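MgGH51 (Meripilus giganteus, PDB 6ZPV) is a fungal GH51 alpha-L-arabinofuranosidase that hydrolyses terminal alpha-L-arabinofuranosyl residues, probably from arabinose-bearing plant polysaccharides. Local coordinates at residues L483-S488 against V496-G501; D24-G29 against N487-T492; S502-T507 against N589-P594. All blocks are in the same frame, centred on the assembly; numbering follows the deposited sequence.

Interaction 1 (L483-S488 against V496-G501); sequences LQHVNS and VSYDAG. With NAG (2-acetamido-2-deoxy-beta-D-glucopyranose), chain C.
Leu483, Gln484 and His485 pair in parallel register with Val496, Ser497 and Tyr498, forming two of the three strands of a small mixed beta sheet that follows the last strand of the catalytic barrel. Main-chain bonds alternate along the pair: Gln484 N gives a weak bond to Val496 O, Tyr498 N donates to Gln484 O, and just past the strand Val486 N meets Tyr498 O at 2.9 Å in a nearly straight bond (170°). A polar side-chain bond lies on the Gln484 and Ser497 face. The extended glutamine chain brings OE1 to Ser497 OG at 2.7 Å, with the hydroxyl tilted from the amide carbonyl plane, while NE2 turns to Thr489.

Aromatic and apolar contacts fill the other face. Tyr498 CG sits between its backbone N and carbonyl carbon (chi1 48°), folding the ring back across the neighbouring strand; Gln484 O and His485 N lie over one face of it, and His485 CA sits 4.1 Å from the Tyr498 ring centroid as a CH-pi contact. The tyrosine edge points at the imidazole face in an offset edge-to-face pair, planes at 71°. Leu483 CD2 touches both Val496 CB (3.8 Å) and Tyr498 CE2 (3.7 Å). The tyrosine hydroxyl bonds to His27 O.

Beyond the strands, a type I turn from His485 to Ser488 presents the N-glycosylated Asn487. His485 ND1 accepts Asn487 N in the ring plane (3.0 Å), and one water links Asn487 OD1 (2.8 Å) to Ala500 N (2.9 Å).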
# COMPACT_ATOMS: atom_id res chain seq x y z
N LEU A 483 -4.38 -3.03 0.48
CA LEU A 483 -3.77 -4.33 0.75
C LEU A 483 -4.25 -4.90 2.07
O LEU A 483 -4.50 -4.16 3.05
CB LEU A 483 -2.24 -4.19 0.77
CG LEU A 483 -1.59 -4.10 -0.60
CD1 LEU A 483 -0.16 -3.67 -0.54
CD2 LEU A 483 -1.68 -5.42 -1.33
N GLN A 484 -4.24 -6.23 2.15
CA GLN A 484 -4.67 -6.97 3.34
C GLN A 484 -3.91 -8.27 3.53
O GLN A 484 -4.05 -9.19 2.70
CB GLN A 484 -6.15 -7.30 3.26
CG GLN A 484 -6.68 -8.19 4.36
CD GLN A 484 -8.04 -8.80 4.06
OE1 GLN A 484 -8.50 -8.82 2.94
NE2 GLN A 484 -8.65 -9.34 5.10
N HIS A 485 -3.22 -8.41 4.66
CA HIS A 485 -2.71 -9.72 5.11
C HIS A 485 -3.88 -10.43 5.74
O HIS A 485 -4.44 -9.98 6.75
CB HIS A 485 -1.57 -9.56 6.12
CG HIS A 485 -0.80 -10.79 6.26
ND1 HIS A 485 -1.39 -12.03 6.56
CD2 HIS A 485 0.53 -11.01 6.04
CE1 HIS A 485 -0.40 -12.90 6.54
NE2 HIS A 485 0.79 -12.33 6.24
N VAL A 486 -4.31 -11.55 5.16
CA VAL A 486 -5.50 -12.26 5.66
C VAL A 486 -5.31 -12.82 7.05
O VAL A 486 -6.30 -13.15 7.69
CB VAL A 486 -5.99 -13.32 4.69
CG1 VAL A 486 -6.39 -12.71 3.39
CG2 VAL A 486 -4.97 -14.47 4.54
N ASN A 487 -4.09 -12.89 7.56
CA ASN A 487 -3.87 -13.35 8.93
C ASN A 487 -3.76 -12.23 9.93
O ASN A 487 -3.62 -12.51 11.15
CB ASN A 487 -2.65 -14.27 9.03
CG ASN A 487 -2.75 -15.47 8.13
OD1 ASN A 487 -2.01 -15.63 7.17
ND2 ASN A 487 -3.71 -16.34 8.44
N SER A 488 -3.83 -10.96 9.52
CA SER A 488 -3.78 -9.82 10.46
C SER A 488 -4.46 -8.62 9.83
O SER A 488 -3.84 -7.78 9.19
CB SER A 488 -2.37 -9.50 10.86
OG SER A 488 -2.38 -8.41 11.80
N VAL A 496 -6.61 -5.89 -2.55
CA VAL A 496 -5.75 -7.05 -2.82
C VAL A 496 -5.41 -7.70 -1.49
O VAL A 496 -4.95 -7.00 -0.58
CB VAL A 496 -4.49 -6.60 -3.58
CG1 VAL A 496 -3.51 -7.78 -3.77
CG2 VAL A 496 -4.85 -5.98 -4.92
N SER A 497 -5.60 -9.02 -1.40
CA SER A 497 -5.31 -9.74 -0.16
C SER A 497 -4.20 -10.74 -0.39
O SER A 497 -3.91 -11.08 -1.54
CB SER A 497 -6.59 -10.41 0.37
OG SER A 497 -7.64 -9.46 0.50
N TYR A 498 -3.60 -11.24 0.68
CA TYR A 498 -2.51 -12.22 0.53
C TYR A 498 -2.28 -12.89 1.86
O TYR A 498 -2.65 -12.39 2.93
CB TYR A 498 -1.20 -11.55 0.05
CG TYR A 498 -0.87 -10.31 0.85
CD1 TYR A 498 -0.13 -10.36 2.02
CD2 TYR A 498 -1.40 -9.08 0.49
CE1 TYR A 498 0.08 -9.23 2.79
CE2 TYR A 498 -1.23 -7.97 1.29
CZ TYR A 498 -0.49 -8.03 2.43
OH TYR A 498 -0.37 -6.89 3.19
N ASP A 499 -1.62 -14.04 1.79
CA ASP A 499 -0.97 -14.63 2.97
C ASP A 499 0.54 -14.66 2.69
O ASP A 499 1.04 -13.94 1.81
CB ASP A 499 -1.56 -16.01 3.30
CG ASP A 499 -1.26 -17.08 2.30
OD1 ASP A 499 -0.56 -16.84 1.29
OD2 ASP A 499 -1.71 -18.20 2.56
N ALA A 500 1.29 -15.44 3.47
CA ALA A 500 2.76 -15.46 3.26
C ALA A 500 3.16 -15.98 1.89
O ALA A 500 4.31 -15.80 1.53
CB ALA A 500 3.41 -16.27 4.38
N GLY A 501 2.27 -16.68 1.19
CA GLY A 501 2.66 -17.32 -0.07
C GLY A 501 1.98 -16.91 -1.35
O GLY A 501 2.50 -17.21 -2.40
C1 NAG C . -3.91 -17.51 7.66
C2 NAG C . -3.92 -18.77 8.57
C3 NAG C . -4.38 -20.02 7.82
C4 NAG C . -5.68 -19.74 7.04
C5 NAG C . -5.46 -18.55 6.19
C6 NAG C . -6.65 -18.18 5.25
C7 NAG C . -2.41 -18.78 10.49
C8 NAG C . -0.99 -19.04 10.87
N2 NAG C . -2.59 -18.93 9.19
O3 NAG C . -4.57 -21.08 8.76
O4 NAG C . -5.92 -20.94 6.26
O5 NAG C . -5.17 -17.43 7.03
O6 NAG C . -7.76 -17.97 6.10
O7 NAG C . -3.27 -18.53 11.33
O HOH W 1 0.28 -16.64 5.96

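Interaction 2 (D24-G29 against N487-T492); sequences DINHSG and NSTQWT. With NAG (2-acetamido-2-deoxy-beta-D-glucopyranose), chain C.
The His27 imidazole meets Ser488 at its edge, near the ring plane, where Ser488 OG lies 3.1 Å from His27 CD2; the ring's ND1 is taken by Asp30 O. The flat amide of Asn26 works through one oxygen: Gln490 N (2.8 Å) and Trp491 N (3.0 Å) both reach Asn26 OD1 in its carbonyl plane, the second on a lone pair. Its other end, ND2, donates to Leu483 O, and bonds at both ends fix the rotation of the amide. With CG anti to the carbonyl carbon (chi1 -47°), the Asn26 side chain reaches two consecutive amide groups of the facing loop.

Gln490 returns the bond. Its chain bends at chi2 (78°), bringing Gln490 OE1 to Asn26 N at 2.8 Å, while Gln490 NE2 donates to Ser488 OG (3.2 Å), which lies in the amide plane. Replacing Asn26 by an alanine is likely to leave the N-H groups of Gln490 and Trp491 without their shared acceptor, and Leu483 O without the donor from ND2. Apolar contact is slight: Ile25 CD1 touches Trp491 CB at 3.9 Å, and the indole extends away from the 24-29 loop.

The 24-29 loop follows the first barrel strand (20-21), and 487-492 lies in the small-sheet region past the last (474-479), so the contact ties the start of the (beta/alpha)8 fold, as expected for GH51, to the segment after its end.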
# COMPACT_ATOMS: atom_id res chain seq x y z
N ASP A 24 0.37 1.75 5.89
CA ASP A 24 0.60 0.43 6.50
C ASP A 24 -0.61 0.14 7.39
O ASP A 24 -0.78 0.71 8.49
CB ASP A 24 1.92 0.42 7.29
CG ASP A 24 2.46 -0.96 7.43
OD1 ASP A 24 1.66 -1.95 7.46
OD2 ASP A 24 3.73 -1.11 7.49
N ILE A 25 -1.51 -0.70 6.88
CA ILE A 25 -2.74 -1.15 7.55
C ILE A 25 -2.88 -2.62 7.14
O ILE A 25 -2.51 -3.00 6.02
CB ILE A 25 -3.97 -0.32 7.12
CG1 ILE A 25 -5.25 -0.70 7.89
CG2 ILE A 25 -4.19 -0.35 5.63
CD1 ILE A 25 -6.44 0.18 7.57
N ASN A 26 -3.41 -3.47 8.00
CA ASN A 26 -3.55 -4.88 7.67
C ASN A 26 -2.20 -5.51 7.29
O ASN A 26 -2.12 -6.44 6.47
CB ASN A 26 -4.54 -5.14 6.53
CG ASN A 26 -5.86 -4.44 6.63
OD1 ASN A 26 -6.49 -4.44 7.69
ND2 ASN A 26 -6.31 -3.89 5.49
N HIS A 27 -1.10 -5.00 7.88
CA HIS A 27 0.24 -5.48 7.52
C HIS A 27 0.45 -5.41 5.99
O HIS A 27 1.09 -6.25 5.39
CB HIS A 27 0.50 -6.87 8.08
CG HIS A 27 0.87 -6.82 9.52
ND1 HIS A 27 2.12 -6.45 9.96
CD2 HIS A 27 0.12 -6.97 10.63
CE1 HIS A 27 2.13 -6.43 11.27
NE2 HIS A 27 0.92 -6.76 11.69
N SER A 28 0.04 -4.29 5.44
CA SER A 28 0.29 -3.93 4.02
C SER A 28 1.72 -3.50 3.76
O SER A 28 2.17 -3.59 2.59
CB SER A 28 -0.62 -2.84 3.56
OG SER A 28 -0.37 -1.68 4.34
N GLY A 29 2.42 -3.00 4.77
CA GLY A 29 3.83 -2.58 4.62
C GLY A 29 4.70 -3.67 5.22
O GLY A 29 5.11 -4.61 4.53
N ASN A 487 -4.09 -12.89 7.56
CA ASN A 487 -3.87 -13.35 8.93
C ASN A 487 -3.76 -12.23 9.93
O ASN A 487 -3.62 -12.51 11.15
CB ASN A 487 -2.65 -14.27 9.03
CG ASN A 487 -2.75 -15.47 8.13
OD1 ASN A 487 -2.01 -15.63 7.17
ND2 ASN A 487 -3.71 -16.34 8.44
N SER A 488 -3.83 -10.96 9.52
CA SER A 488 -3.78 -9.82 10.46
C SER A 488 -4.46 -8.62 9.83
O SER A 488 -3.84 -7.78 9.19
CB SER A 488 -2.37 -9.50 10.86
OG SER A 488 -2.38 -8.41 11.80
N THR A 489 -5.78 -8.59 10.03
CA THR A 489 -6.69 -7.62 9.42
C THR A 489 -7.33 -6.67 10.44
O THR A 489 -7.88 -7.17 11.44
CB THR A 489 -7.77 -8.38 8.65
OG1 THR A 489 -7.16 -9.09 7.56
CG2 THR A 489 -8.82 -7.44 8.11
N GLN A 490 -7.23 -5.39 10.18
CA GLN A 490 -7.90 -4.34 10.96
C GLN A 490 -9.07 -3.65 10.23
O GLN A 490 -9.84 -2.99 10.88
CB GLN A 490 -6.92 -3.31 11.49
CG GLN A 490 -5.79 -3.91 12.34
CD GLN A 490 -4.67 -4.57 11.57
OE1 GLN A 490 -4.19 -3.95 10.63
NE2 GLN A 490 -4.28 -5.79 11.99
N TRP A 491 -9.18 -3.87 8.94
CA TRP A 491 -10.23 -3.22 8.13
C TRP A 491 -10.56 -4.10 6.92
O TRP A 491 -9.59 -4.60 6.32
CB TRP A 491 -9.77 -1.86 7.64
CG TRP A 491 -10.75 -1.05 6.85
CD1 TRP A 491 -11.15 -1.22 5.57
CD2 TRP A 491 -11.54 0.06 7.34
NE1 TRP A 491 -12.03 -0.27 5.18
CE2 TRP A 491 -12.31 0.53 6.27
CE3 TRP A 491 -11.74 0.63 8.60
CZ2 TRP A 491 -13.18 1.63 6.37
CZ3 TRP A 491 -12.59 1.73 8.75
CH2 TRP A 491 -13.30 2.18 7.62
N THR A 492 -11.82 -4.26 6.58
CA THR A 492 -12.26 -4.89 5.34
C THR A 492 -13.33 -3.99 4.74
O THR A 492 -13.97 -3.21 5.44
CB THR A 492 -12.82 -6.29 5.58
OG1 THR A 492 -14.06 -6.21 6.32
CG2 THR A 492 -11.85 -7.18 6.33
C1 NAG C . -3.91 -17.51 7.66
C2 NAG C . -3.92 -18.77 8.57
C3 NAG C . -4.38 -20.02 7.82
C4 NAG C . -5.68 -19.74 7.04
C5 NAG C . -5.46 -18.55 6.19
C6 NAG C . -6.65 -18.18 5.25
C7 NAG C . -2.41 -18.78 10.49
C8 NAG C . -0.99 -19.04 10.87
N2 NAG C . -2.59 -18.93 9.19
O3 NAG C . -4.57 -21.08 8.76
O4 NAG C . -5.92 -20.94 6.26
O5 NAG C . -5.17 -17.43 7.03
O6 NAG C . -7.76 -17.97 6.10
O7 NAG C . -3.27 -18.53 11.33

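Interaction 3 (S502-T507 against N589-P594). With NAG (2-acetamido-2-deoxy-beta-D-glucopyranose), chain B; NAG (2-acetamido-2-deoxy-beta-D-glucopyranose), chain C.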
# COMPACT_ATOMS: atom_id res chain seq x y z
N SER A 502 0.79 -16.30 -1.27
CA SER A 502 -0.03 -16.09 -2.45
C SER A 502 -0.87 -14.84 -2.32
O SER A 502 -1.10 -14.36 -1.23
CB SER A 502 -0.84 -17.23 -2.85
OG SER A 502 -1.78 -17.41 -1.87
N VAL A 503 -1.35 -14.37 -3.47
CA VAL A 503 -2.12 -13.14 -3.60
C VAL A 503 -3.54 -13.47 -4.12
O VAL A 503 -3.70 -14.39 -4.92
CB VAL A 503 -1.43 -12.16 -4.53
CG1 VAL A 503 -2.24 -10.97 -4.92
CG2 VAL A 503 -0.08 -11.72 -3.99
N ILE A 504 -4.52 -12.72 -3.65
CA ILE A 504 -5.92 -12.81 -4.04
C ILE A 504 -6.31 -11.46 -4.65
O ILE A 504 -6.30 -10.43 -3.93
CB ILE A 504 -6.81 -13.13 -2.82
CG1 ILE A 504 -6.43 -14.45 -2.17
CG2 ILE A 504 -8.26 -13.23 -3.27
CD1 ILE A 504 -6.29 -14.43 -0.79
N LYS A 505 -6.69 -11.46 -5.91
CA LYS A 505 -7.12 -10.25 -6.61
C LYS A 505 -8.64 -10.19 -6.49
O LYS A 505 -9.35 -11.06 -6.97
CB LYS A 505 -6.70 -10.34 -8.09
CG LYS A 505 -5.19 -10.35 -8.29
CD LYS A 505 -4.72 -10.68 -9.61
CE LYS A 505 -3.24 -11.06 -9.52
NZ LYS A 505 -2.66 -11.32 -10.85
N SER A 506 -9.15 -9.15 -5.85
CA SER A 506 -10.59 -9.02 -5.55
C SER A 506 -11.40 -8.67 -6.82
O SER A 506 -10.88 -8.17 -7.82
CB SER A 506 -10.83 -8.00 -4.50
OG SER A 506 -10.64 -6.66 -4.97
N THR A 507 -12.72 -8.80 -6.68
CA THR A 507 -13.64 -8.24 -7.69
C THR A 507 -13.38 -6.73 -7.93
O THR A 507 -13.30 -6.29 -9.08
CB THR A 507 -15.09 -8.47 -7.25
OG1 THR A 507 -15.24 -7.89 -5.94
CG2 THR A 507 -15.47 -9.95 -7.20
N ASN A 589 -13.75 -13.27 -4.30
CA ASN A 589 -12.51 -14.05 -4.30
C ASN A 589 -12.00 -14.14 -2.87
O ASN A 589 -11.88 -13.15 -2.17
CB ASN A 589 -11.49 -13.44 -5.26
CG ASN A 589 -12.03 -13.55 -6.69
OD1 ASN A 589 -12.64 -14.58 -7.02
ND2 ASN A 589 -11.77 -12.52 -7.50
N THR A 590 -11.72 -15.36 -2.43
CA THR A 590 -11.30 -15.62 -1.03
C THR A 590 -10.10 -16.51 -1.02
O THR A 590 -9.68 -17.06 -2.03
CB THR A 590 -12.43 -16.36 -0.29
OG1 THR A 590 -12.54 -17.66 -0.88
CG2 THR A 590 -13.74 -15.64 -0.36
N PRO A 591 -9.44 -16.68 0.16
CA PRO A 591 -8.27 -17.56 0.19
C PRO A 591 -8.61 -18.99 -0.26
O PRO A 591 -7.78 -19.60 -0.96
CB PRO A 591 -7.87 -17.53 1.68
CG PRO A 591 -8.26 -16.13 2.08
CD PRO A 591 -9.58 -15.89 1.40
N GLU A 592 -9.85 -19.43 0.02
CA GLU A 592 -10.31 -20.78 -0.37
C GLU A 592 -10.64 -20.89 -1.87
O GLU A 592 -10.53 -21.98 -2.44
CB GLU A 592 -11.46 -21.22 0.52
CG GLU A 592 -11.05 -21.28 1.97
CD GLU A 592 -10.69 -20.00 2.69
OE1 GLU A 592 -11.34 -18.93 2.39
OE2 GLU A 592 -9.73 -20.09 3.60
N ALA A 593 -11.05 -19.79 -2.46
CA ALA A 593 -11.52 -19.74 -3.86
C ALA A 593 -10.98 -18.44 -4.46
O ALA A 593 -11.75 -17.49 -4.66
CB ALA A 593 -13.02 -19.89 -4.00
N PRO A 594 -9.68 -18.34 -4.69
CA PRO A 594 -9.11 -17.04 -5.00
C PRO A 594 -9.37 -16.57 -6.43
O PRO A 594 -9.12 -15.42 -6.72
CB PRO A 594 -7.59 -17.26 -4.82
CG PRO A 594 -7.40 -18.75 -5.00
CD PRO A 594 -8.66 -19.38 -4.45
C1 NAG B . -7.24 -21.46 6.41
C2 NAG B . -7.48 -22.46 5.27
C3 NAG B . -8.82 -23.24 5.41
C4 NAG B . -8.91 -23.89 6.78
C5 NAG B . -8.59 -22.79 7.83
C6 NAG B . -8.64 -23.23 9.27
C7 NAG B . -6.50 -21.85 3.15
C8 NAG B . -6.76 -21.12 1.83
N2 NAG B . -7.47 -21.82 4.05
O3 NAG B . -9.03 -24.21 4.37
O4 NAG B . -10.23 -24.53 6.95
O5 NAG B . -7.28 -22.11 7.62
O6 NAG B . -7.44 -24.00 9.53
O7 NAG B . -5.47 -22.51 3.36
C1 NAG C . -3.91 -17.51 7.66
C2 NAG C . -3.92 -18.77 8.57
C3 NAG C . -4.38 -20.02 7.82
C4 NAG C . -5.68 -19.74 7.04
C5 NAG C . -5.46 -18.55 6.19
C6 NAG C . -6.65 -18.18 5.25
C7 NAG C . -2.41 -18.78 10.49
C8 NAG C . -0.99 -19.04 10.87
N2 NAG C . -2.59 -18.93 9.19
O3 NAG C . -4.57 -21.08 8.76
O4 NAG C . -5.92 -20.94 6.26
O5 NAG C . -5.17 -17.43 7.03
O6 NAG C . -7.76 -17.97 6.10
O7 NAG C . -3.27 -18.53 11.33
O HOH W 2 -6.67 -14.05 -7.21
O HOH W 3 -8.76 -13.37 -8.44
O HOH W 4 -13.43 -10.30 -4.22
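Ile504, on the edge strand 503-505 of the small three-stranded sheet, packs against a loop that connects strands 575-582 and 600-605 of the C-terminal antiparallel sheet. Each branch of its side chain has its own partner. CG2, anti to the backbone N, lies alongside Asn589 CB at 3.8 Å; CG1, anti to the carbonyl carbon, meets Pro594 CB at 4.0 Å. Beyond it, chi2 (132°) lies off the staggered values, which sets CD1 against Pro591 CG (3.9 Å), the side chain crossing the proline at about a right angle.

Asn589 supplies the direct polar bond. Its CG stands anti to the carbonyl carbon (chi1 -66°), and ND2 reaches Lys505 O at 2.9 Å in the carbonyl plane; OD1 accepts from Ile597 N, so bonds at both ends fix the amide's turn. The extended Lys505 chain leads away from the loop to a salt bridge with Glu219. Ser506 caps the helix 507-517, its OG receiving Phe509 N and also bonded to Leu495 O.

Within the loop, Thr590 OG1 takes Ala593 N in an ST motif, and the bent Glu592 side chain reaches the glycan rooted at Asn487: the second sugar's (chain B) N2 donates to Glu592 OE2 at 2.9 Å, nearly straight at 172°. Waters complete the seam: one joins Thr507 N to Asn589 N, another joins Lys505 N to Pro594 O, and a third donates to Lys505 O (2.8 Å) and Pro594 O (2.7 Å).

From the N terminus, the 24-29 loop after the first barrel strand pairs with a segment more than 450 residues later, so interaction 2 closes a loop that takes in the two antiparallel sheets of residues 57-198 and the other seven barrel strands. Interaction 1 begins just before that loop ends and closes the short loop holding 487-492; the two cross, share Asn487 and Ser488, and meet where Leu483 CB packs on Ser28 CB. Interaction 3 follows in series, closing an excursion through helix 507-517 and the strands up to 575-582. Its strand 503-505 borders strand 496-498, with Ser497 O facing Ile504 N. Together they join the small sheet to the barrel start and to a C-terminal-sheet loop; the glycan on Asn487 also reaches Pro591 and Glu592.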